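PDB 2HES: cytosolic iron-sulfur protein assembly protein 1 from Saccharomyces cerevisiae, which serves as an essential component of the cytosolic iron-sulfur protein assembly machinery, required for maturation of extramitochondrial Fe/S proteins, and interacts with NAR1. Local coordinates for residues Q252-A257 against V295-V300; L263-G268 against N299-L304. All coordinates share one frame; numbering follows the deposited sequence.

Contact 1 (Q252-A257 against V295-V300)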
loop_
_atom_site.group_PDB
_atom_site.type_symbol
_atom_site.label_atom_id
_atom_site.label_comp_id
_atom_site.label_asym_id
_atom_site.label_seq_id
_atom_site.Cartn_x
_atom_site.Cartn_y
_atom_site.Cartn_z
ATOM N N GLN A 252 -11.808 12.580 -1.533
ATOM C CA GLN A 252 -10.901 11.490 -2.040
ATOM C C GLN A 252 -10.430 10.642 -0.849
ATOM O O GLN A 252 -9.960 11.204 0.136
ATOM C CB GLN A 252 -9.601 12.006 -2.693
ATOM C CG GLN A 252 -9.732 12.755 -3.997
ATOM C CD GLN A 252 -9.781 14.254 -3.818
ATOM O OE1 GLN A 252 -10.195 14.754 -2.776
ATOM N NE2 GLN A 252 -9.377 14.970 -4.842
ATOM N N VAL A 253 -10.528 9.313 -0.935
ATOM C CA VAL A 253 -9.962 8.467 0.116
ATOM C C VAL A 253 -8.655 7.917 -0.461
ATOM O O VAL A 253 -8.677 7.064 -1.360
ATOM C CB VAL A 253 -10.878 7.300 0.484
ATOM C CG1 VAL A 253 -10.218 6.479 1.578
ATOM C CG2 VAL A 253 -12.203 7.826 1.039
ATOM N N TYR A 254 -7.515 8.458 -0.015
ATOM C CA TYR A 254 -6.269 8.146 -0.680
ATOM C C TYR A 254 -5.594 6.857 -0.194
ATOM O O TYR A 254 -4.715 6.361 -0.877
ATOM C CB TYR A 254 -5.261 9.280 -0.457
ATOM C CG TYR A 254 -5.488 10.538 -1.294
ATOM C CD1 TYR A 254 -5.942 10.472 -2.612
ATOM C CD2 TYR A 254 -5.156 11.799 -0.775
ATOM C CE1 TYR A 254 -6.139 11.665 -3.379
ATOM C CE2 TYR A 254 -5.322 12.956 -1.545
ATOM C CZ TYR A 254 -5.777 12.888 -2.831
ATOM O OH TYR A 254 -5.930 14.092 -3.558
ATOM N N ASN A 255 -5.929 6.397 0.991
ATOM C CA ASN A 255 -5.288 5.158 1.498
ATOM C C ASN A 255 -6.153 4.416 2.530
ATOM O O ASN A 255 -6.831 5.015 3.367
ATOM C CB ASN A 255 -3.887 5.544 2.071
ATOM C CG ASN A 255 -2.789 4.514 1.763
ATOM O OD1 ASN A 255 -2.112 4.063 2.661
ATOM N ND2 ASN A 255 -2.588 4.190 0.482
ATOM N N VAL A 256 -6.127 3.089 2.466
ATOM C CA VAL A 256 -6.732 2.267 3.487
ATOM C C VAL A 256 -5.764 1.202 3.939
ATOM O O VAL A 256 -4.874 0.780 3.164
ATOM C CB VAL A 256 -8.048 1.568 2.966
ATOM C CG1 VAL A 256 -9.114 2.584 2.614
ATOM C CG2 VAL A 256 -7.734 0.730 1.720
ATOM N N ALA A 257 -5.974 0.729 5.160
ATOM C CA ALA A 257 -5.117 -0.309 5.780
ATOM C C ALA A 257 -5.938 -1.167 6.708
ATOM O O ALA A 257 -6.722 -0.644 7.540
ATOM C CB ALA A 257 -3.973 0.355 6.558
ATOM N N VAL A 295 -3.654 21.575 7.736
ATOM C CA VAL A 295 -4.417 21.875 6.533
ATOM C C VAL A 295 -4.104 20.925 5.340
ATOM O O VAL A 295 -4.680 21.081 4.239
ATOM C CB VAL A 295 -4.203 23.356 6.122
ATOM C CG1 VAL A 295 -2.772 23.595 5.672
ATOM C CG2 VAL A 295 -5.175 23.757 5.028
ATOM N N TYR A 296 -3.218 19.950 5.568
ATOM C CA TYR A 296 -2.651 19.133 4.499
ATOM C C TYR A 296 -3.358 17.802 4.186
ATOM O O TYR A 296 -3.856 17.102 5.074
ATOM C CB TYR A 296 -1.155 18.873 4.774
ATOM C CG TYR A 296 -0.322 20.147 4.696
ATOM C CD1 TYR A 296 0.195 20.585 3.474
ATOM C CD2 TYR A 296 -0.068 20.905 5.831
ATOM C CE1 TYR A 296 0.955 21.761 3.385
ATOM C CE2 TYR A 296 0.689 22.088 5.759
ATOM C CZ TYR A 296 1.185 22.502 4.537
ATOM O OH TYR A 296 1.940 23.659 4.435
ATOM N N GLU A 297 -3.355 17.459 2.899
ATOM C CA GLU A 297 -3.914 16.182 2.428
ATOM C C GLU A 297 -3.081 15.056 3.040
ATOM O O GLU A 297 -1.865 15.232 3.247
ATOM C CB GLU A 297 -3.892 16.119 0.900
ATOM C CG GLU A 297 -4.951 17.060 0.242
ATOM C CD GLU A 297 -5.098 16.924 -1.268
ATOM O OE1 GLU A 297 -4.442 16.068 -1.895
ATOM O OE2 GLU A 297 -5.882 17.694 -1.859
ATOM N N ILE A 298 -3.719 13.933 3.380
ATOM C CA ILE A 298 -2.994 12.797 3.944
ATOM C C ILE A 298 -2.993 11.694 2.882
ATOM O O ILE A 298 -4.066 11.354 2.335
ATOM C CB ILE A 298 -3.630 12.261 5.248
ATOM C CG1 ILE A 298 -3.886 13.369 6.283
ATOM C CG2 ILE A 298 -2.788 11.125 5.835
ATOM C CD1 ILE A 298 -4.577 12.883 7.535
ATOM N N ASN A 299 -1.824 11.096 2.612
ATOM C CA ASN A 299 -1.691 10.228 1.430
ATOM C C ASN A 299 -1.585 8.763 1.767
ATOM O O ASN A 299 -1.829 7.894 0.893
ATOM C CB ASN A 299 -0.426 10.616 0.655
ATOM C CG ASN A 299 -0.491 12.023 0.132
ATOM O OD1 ASN A 299 -1.408 12.384 -0.609
ATOM N ND2 ASN A 299 0.485 12.836 0.519
ATOM N N VAL A 300 -1.151 8.484 2.988
ATOM C CA VAL A 300 -0.755 7.111 3.373
ATOM C C VAL A 300 -0.992 6.824 4.838
ATOM O O VAL A 300 -0.824 7.713 5.688
ATOM C CB VAL A 300 0.713 6.731 2.894
ATOM C CG1 VAL A 300 1.780 7.650 3.495
ATOM C CG2 VAL A 300 1.029 5.311 3.235
HETATM O O HOH W 1 -1.794 7.357 -1.635
#

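Contact 2 (L263-G268 against N299-L304)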
loop_
_atom_site.group_PDB
_atom_site.type_symbol
_atom_site.label_atom_id
_atom_site.label_comp_id
_atom_site.label_asym_id
_atom_site.label_seq_id
_atom_site.Cartn_x
_atom_site.Cartn_y
_atom_site.Cartn_z
ATOM N N LEU A 263 -9.163 -4.205 12.345
ATOM C CA LEU A 263 -9.685 -2.852 12.180
ATOM C C LEU A 263 -9.224 -2.265 10.857
ATOM O O LEU A 263 -8.063 -2.445 10.477
ATOM C CB LEU A 263 -9.196 -1.914 13.310
ATOM C CG LEU A 263 -9.559 -2.238 14.766
ATOM C CD1 LEU A 263 -8.989 -1.169 15.692
ATOM C CD2 LEU A 263 -11.074 -2.420 14.981
ATOM N N ILE A 264 -10.090 -1.492 10.207
ATOM C CA ILE A 264 -9.713 -0.784 8.981
ATOM C C ILE A 264 -9.397 0.678 9.376
ATOM O O ILE A 264 -10.113 1.265 10.188
ATOM C CB ILE A 264 -10.865 -0.801 7.912
ATOM C CG1 ILE A 264 -11.074 -2.224 7.389
ATOM C CG2 ILE A 264 -10.564 0.158 6.722
ATOM C CD1 ILE A 264 -12.279 -2.339 6.461
ATOM N N ALA A 265 -8.348 1.227 8.796
ATOM C CA ALA A 265 -8.066 2.672 8.843
ATOM C C ALA A 265 -8.166 3.299 7.462
ATOM O O ALA A 265 -7.764 2.678 6.451
ATOM C CB ALA A 265 -6.661 2.892 9.438
ATOM N N SER A 266 -8.716 4.517 7.383
ATOM C CA SER A 266 -8.713 5.257 6.123
ATOM C C SER A 266 -8.192 6.689 6.315
ATOM O O SER A 266 -8.310 7.256 7.408
ATOM C CB SER A 266 -10.111 5.297 5.492
ATOM O OG SER A 266 -11.041 6.010 6.327
ATOM N N VAL A 267 -7.590 7.217 5.263
ATOM C CA VAL A 267 -7.194 8.630 5.237
ATOM C C VAL A 267 -7.542 9.305 3.948
ATOM O O VAL A 267 -7.484 8.701 2.856
ATOM C CB VAL A 267 -5.663 8.833 5.568
ATOM C CG1 VAL A 267 -5.343 8.326 6.941
ATOM C CG2 VAL A 267 -4.753 8.202 4.475
ATOM N N GLY A 268 -7.809 10.616 4.033
ATOM C CA GLY A 268 -8.262 11.307 2.858
ATOM C C GLY A 268 -7.623 12.651 2.567
ATOM O O GLY A 268 -6.846 13.190 3.386
ATOM N N ASN A 299 -1.824 11.096 2.612
ATOM C CA ASN A 299 -1.691 10.228 1.430
ATOM C C ASN A 299 -1.585 8.763 1.767
ATOM O O ASN A 299 -1.829 7.894 0.893
ATOM C CB ASN A 299 -0.426 10.616 0.655
ATOM C CG ASN A 299 -0.491 12.023 0.132
ATOM O OD1 ASN A 299 -1.408 12.384 -0.609
ATOM N ND2 ASN A 299 0.485 12.836 0.519
ATOM N N VAL A 300 -1.151 8.484 2.988
ATOM C CA VAL A 300 -0.755 7.111 3.373
ATOM C C VAL A 300 -0.992 6.824 4.838
ATOM O O VAL A 300 -0.824 7.713 5.688
ATOM C CB VAL A 300 0.713 6.731 2.894
ATOM C CG1 VAL A 300 1.780 7.650 3.495
ATOM C CG2 VAL A 300 1.029 5.311 3.235
ATOM N N VAL A 301 -1.408 5.585 5.133
ATOM C CA VAL A 301 -1.637 5.130 6.492
ATOM C C VAL A 301 -1.227 3.676 6.637
ATOM O O VAL A 301 -1.490 2.886 5.744
ATOM C CB VAL A 301 -3.139 5.308 6.917
ATOM C CG1 VAL A 301 -4.084 4.468 6.023
ATOM C CG2 VAL A 301 -3.329 4.993 8.394
ATOM N N LYS A 302 -0.595 3.335 7.767
ATOM C CA LYS A 302 -0.206 1.952 8.074
ATOM C C LYS A 302 -0.414 1.628 9.543
ATOM O O LYS A 302 -0.234 2.486 10.389
ATOM C CB LYS A 302 1.281 1.743 7.726
ATOM C CG LYS A 302 1.638 1.719 6.238
ATOM C CD LYS A 302 0.981 0.535 5.529
ATOM C CE LYS A 302 1.827 -0.004 4.393
ATOM N NZ LYS A 302 2.233 0.952 3.341
ATOM N N TRP A 303 -0.729 0.374 9.839
ATOM C CA TRP A 303 -0.839 -0.145 11.193
ATOM C C TRP A 303 0.515 -0.731 11.524
ATOM O O TRP A 303 1.026 -1.551 10.747
ATOM C CB TRP A 303 -1.818 -1.296 11.244
ATOM C CG TRP A 303 -3.243 -0.938 11.079
ATOM C CD1 TRP A 303 -4.011 -1.114 9.963
ATOM C CD2 TRP A 303 -4.100 -0.386 12.080
ATOM N NE1 TRP A 303 -5.294 -0.700 10.204
ATOM C CE2 TRP A 303 -5.380 -0.246 11.495
ATOM C CE3 TRP A 303 -3.917 -0.003 13.416
ATOM C CZ2 TRP A 303 -6.465 0.270 12.190
ATOM C CZ3 TRP A 303 -4.991 0.513 14.110
ATOM C CH2 TRP A 303 -6.260 0.640 13.497
ATOM N N LEU A 304 1.068 -0.344 12.674
ATOM C CA LEU A 304 2.454 -0.740 13.003
ATOM C C LEU A 304 2.503 -1.789 14.096
ATOM O O LEU A 304 1.635 -1.820 14.978
ATOM C CB LEU A 304 3.291 0.499 13.379
ATOM C CG LEU A 304 4.082 1.276 12.303
ATOM C CD1 LEU A 304 3.414 1.359 10.900
ATOM C CD2 LEU A 304 4.480 2.669 12.777
#

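Contact 1 (Q252-A257 against V295-V300)
Y254 OH gives E297 OE1 a 3.0 Å hydrogen bond, the one direct bond between the two segments. The hydroxyl meets the carboxylate from well above its plane, and ring and carboxylate planes stand 48° apart. Y254 CG lies anti to the carbonyl carbon (chi1 -76°), which sends the ring back past I298 and N299 to E297, in the loop before the strand; the glutamate reaches back with its chain extended beyond CG.

Van der Waals contacts fill in behind this bond. I298 O sits at the ring edge, in its plane, 3.3 Å from Y254 CD2, and the N299 amide runs alongside the tyrosine, its own NH2 held by D317 and by I17 O. W201 meets the same ring edge-to-face. A leucine in place of Y254 lacks the hydroxyl and the ring edge and would probably leave the E297 carboxylate without this partner and a gap beside I298 O.

N255 CB packs 3.3 Å from N299 O, and N255 OD1 lies 3.4 Å from V300 CA while accepting the backbone N-H of V301, which ties the two strands just past the segment. A water bridges the backbones, donating to N299 O at 2.6 Å and to Y254 O at 3.2 Å.

The strands, 40° from parallel, belong to different sheets, and each carries a classic beta bulge: Y254 and N255 face V267, N299 and V300 face G315. This is the meeting of the innermost strands of two successive blades, built mainly from repeats WD 6 and WD 7, in a WD40 beta-propeller.

Contact 2 (L263-G268 against N299-L304)
W303 brings CZ2 and CH2 of its indole up to L263 and A265, and this end of the contact is close-packed. CZ2 of W303 is 3.7 Å from L263 CB and 3.8 Å from A265 CB, while L263 CD1 touches CH2; the leucine and indole cross at about a right angle. CG of the tryptophan is anti to its carbonyl carbon (chi1 -71°), which carries the ring to these two residues, while the indole N-H is hydrogen-bonded to A257 O of the neighbouring strand 253-258.

In the middle, V267 CG1 packs 3.7 Å from V301 CB, and V301 CG2 reaches A265 CB at 4.1 Å. Toward N299 the contact thins to V267 CG2 against the backbone, 3.9 Å from V300 N. The partly exposed K302 points away from this apolar layer, its ammonium group hydrogen-bonded to F20 O.

The strands run nearly antiparallel at 164°, their axes 6.8 Å apart at closest approach, and meet through side chains as members of different sheets. L312 of strand 312-316 touches A265, V301 and W303, T314 touches V267, and beside strand 264-268 in its own sheet, strand 273-279 adds V275 to L263 and L273 to V267.

How the contacts relate
Contacts 1 and 2 are centred about 8 Å apart and join the same two propeller blades, those built mainly from repeats WD 6 and WD 7. Along the chain, 252-257 precedes 263-268, the next strand of one four-stranded antiparallel sheet; both then meet strand 298-303, an edge strand of the following sheet, innermost in its blade, with N299 and V300 common to the two contacts. Within the first sheet the partners are tied by backbone hydrogen bonds, such as A257 O to A265 N. The earlier residues of strand 298-303 meet 253-258 and its later ones mainly 264-268, so this one strand joins two neighbouring strands of the adjacent blade.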